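Local coordinates for protein formimidoylglutamase (Bacillus subtilis, PDB 3M1R) that hydrolyses N-formimidoyl-L-glutamate to L-glutamate and formamide in histidine degradation, using two manganese ions per subunit, at residues Leu265-Asp268 with Glu269-Ala273. Residues are numbered along the deposited sequence; the frame is centred on the assembly and turned at random.
Sequences LYTD and ELLEA
Glu269 folds its side chain back over the first turn of its own helix to meet the backbone of Tyr266, the N-cap residue. Tyr266 N donates to Glu269 OE1 over 3.2 Å, and an N-H...O angle of 175° makes the bond almost straight; the hydrogen arrives nearly along the C-O direction of the carboxylate. Chi1 of -122°, away from a staggered position, turns the glutamate chain back toward the helix start, and its extended form beyond CG gives the carboxylate the reach to Tyr266. Its other oxygen, OE2, forms a salt bridge with Arg218, so the carboxylate links the helix start to helix 214-220. With the carboxylate cut away, as by an alanine here, Tyr266 N would probably lose this acceptor and Arg218 its ion-pair mate. The helical ladder begins alongside: Leu270 N donates to Tyr266 O at 3.2 Å, Leu271 N to Thr267 O at 2.7 Å, and Glu272 N to Asp268 O at 3.1 Å.

Packing follows the same turn. Leu265 CD2 lies 3.8 Å from Glu269 OE1, its side chain crossing the glutamate at about a right angle, while its other methyl, CD1, approaches Leu270 CD1 at 4.3 Å. On another side of the helix, Thr267 CG2 touches Leu271 CG at 3.9 Å, and both residues also pack on helix 300-318 and on Pro262 of a neighbouring subunit. Tyr266 CD1 is 3.9 Å from Glu269 OE1, and the tyrosine ring also meets His253. Pairing of the N-cap N-H with the side chain three residues on is the reciprocal half of a capping box, here opening the helix of the beta-alpha-beta unit between strands 239-245 and 283-289 of the arginase-family fold.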
loop_
_atom_site.group_PDB
_atom_site.type_symbol
_atom_site.label_atom_id
_atom_site.label_comp_id
_atom_site.label_asym_id
_atom_site.label_seq_id
_atom_site.Cartn_x
_atom_site.Cartn_y
_atom_site.Cartn_z
ATOM N N LEU D 265 -16.378 -20.370 3.079
ATOM C CA LEU D 265 -15.735 -21.524 2.469
ATOM C C LEU D 265 -14.222 -21.306 2.308
ATOM O O LEU D 265 -13.751 -20.170 2.217
ATOM C CB LEU D 265 -16.337 -21.782 1.086
ATOM C CG LEU D 265 -17.707 -22.421 0.913
ATOM C CD1 LEU D 265 -17.907 -22.708 -0.585
ATOM C CD2 LEU D 265 -17.797 -23.722 1.718
ATOM N N TYR D 266 -13.457 -22.389 2.252
ATOM C CA TYR D 266 -12.043 -22.257 1.910
ATOM C C TYR D 266 -11.871 -22.646 0.437
ATOM O O TYR D 266 -12.665 -23.402 -0.075
ATOM C CB TYR D 266 -11.179 -23.050 2.901
ATOM C CG TYR D 266 -11.400 -22.564 4.340
ATOM C CD1 TYR D 266 -11.973 -23.389 5.308
ATOM C CD2 TYR D 266 -11.079 -21.257 4.711
ATOM C CE1 TYR D 266 -12.190 -22.932 6.612
ATOM C CE2 TYR D 266 -11.292 -20.792 6.006
ATOM C CZ TYR D 266 -11.846 -21.631 6.952
ATOM O OH TYR D 266 -12.060 -21.157 8.234
ATOM N N THR D 267 -10.894 -22.075 -0.265
ATOM C CA THR D 267 -10.843 -22.233 -1.718
ATOM C C THR D 267 -10.761 -23.695 -2.212
ATOM O O THR D 267 -11.427 -24.062 -3.163
ATOM C CB THR D 267 -9.710 -21.406 -2.363
ATOM O OG1 THR D 267 -9.757 -20.065 -1.874
ATOM C CG2 THR D 267 -9.890 -21.372 -3.881
ATOM N N ASP D 268 -9.955 -24.524 -1.564
ATOM C CA ASP D 268 -9.821 -25.917 -1.973
ATOM C C ASP D 268 -11.155 -26.677 -1.877
ATOM O O ASP D 268 -11.464 -27.522 -2.720
ATOM C CB ASP D 268 -8.728 -26.605 -1.157
ATOM C CG ASP D 268 -8.917 -26.428 0.327
ATOM O OD1 ASP D 268 -9.864 -27.025 0.880
ATOM O OD2 ASP D 268 -8.117 -25.689 0.944
ATOM N N GLU D 269 -11.936 -26.365 -0.850
ATOM C CA GLU D 269 -13.310 -26.841 -0.724
ATOM C C GLU D 269 -14.162 -26.419 -1.927
ATOM O O GLU D 269 -14.906 -27.216 -2.478
ATOM C CB GLU D 269 -13.933 -26.201 0.500
ATOM C CG GLU D 269 -14.445 -27.132 1.535
ATOM C CD GLU D 269 -15.062 -26.365 2.688
ATOM O OE1 GLU D 269 -14.580 -25.241 2.994
ATOM O OE2 GLU D 269 -16.044 -26.874 3.267
ATOM N N LEU D 270 -14.069 -25.150 -2.315
ATOM C CA LEU D 270 -14.820 -24.656 -3.467
ATOM C C LEU D 270 -14.346 -25.341 -4.746
ATOM O O LEU D 270 -15.162 -25.787 -5.564
ATOM C CB LEU D 270 -14.692 -23.126 -3.596
ATOM C CG LEU D 270 -15.400 -22.382 -4.744
ATOM C CD1 LEU D 270 -16.902 -22.672 -4.756
ATOM C CD2 LEU D 270 -15.135 -20.834 -4.700
ATOM N N LEU D 271 -13.028 -25.426 -4.927
ATOM C CA LEU D 271 -12.497 -25.971 -6.175
ATOM C C LEU D 271 -13.017 -27.401 -6.369
ATOM O O LEU D 271 -13.419 -27.779 -7.469
ATOM C CB LEU D 271 -10.968 -25.929 -6.202
ATOM C CG LEU D 271 -10.303 -24.544 -6.122
ATOM C CD1 LEU D 271 -8.779 -24.682 -6.050
ATOM C CD2 LEU D 271 -10.682 -23.696 -7.314
ATOM N N GLU D 272 -13.030 -28.180 -5.294
ATOM C CA GLU D 272 -13.447 -29.578 -5.375
ATOM C C GLU D 272 -14.917 -29.650 -5.764
ATOM O O GLU D 272 -15.309 -30.471 -6.578
ATOM C CB GLU D 272 -13.198 -30.289 -4.042
ATOM C CG GLU D 272 -12.954 -31.783 -4.154
ATOM C CD GLU D 272 -11.746 -32.122 -5.021
ATOM O OE1 GLU D 272 -11.702 -33.245 -5.565
ATOM O OE2 GLU D 272 -10.842 -31.271 -5.169
ATOM N N ALA D 273 -15.722 -28.760 -5.192
ATOM C CA ALA D 273 -17.166 -28.746 -5.444
ATOM C C ALA D 273 -17.484 -28.370 -6.887
ATOM O O ALA D 273 -18.287 -29.022 -7.549
ATOM C CB ALA D 273 -17.877 -27.794 -4.468
#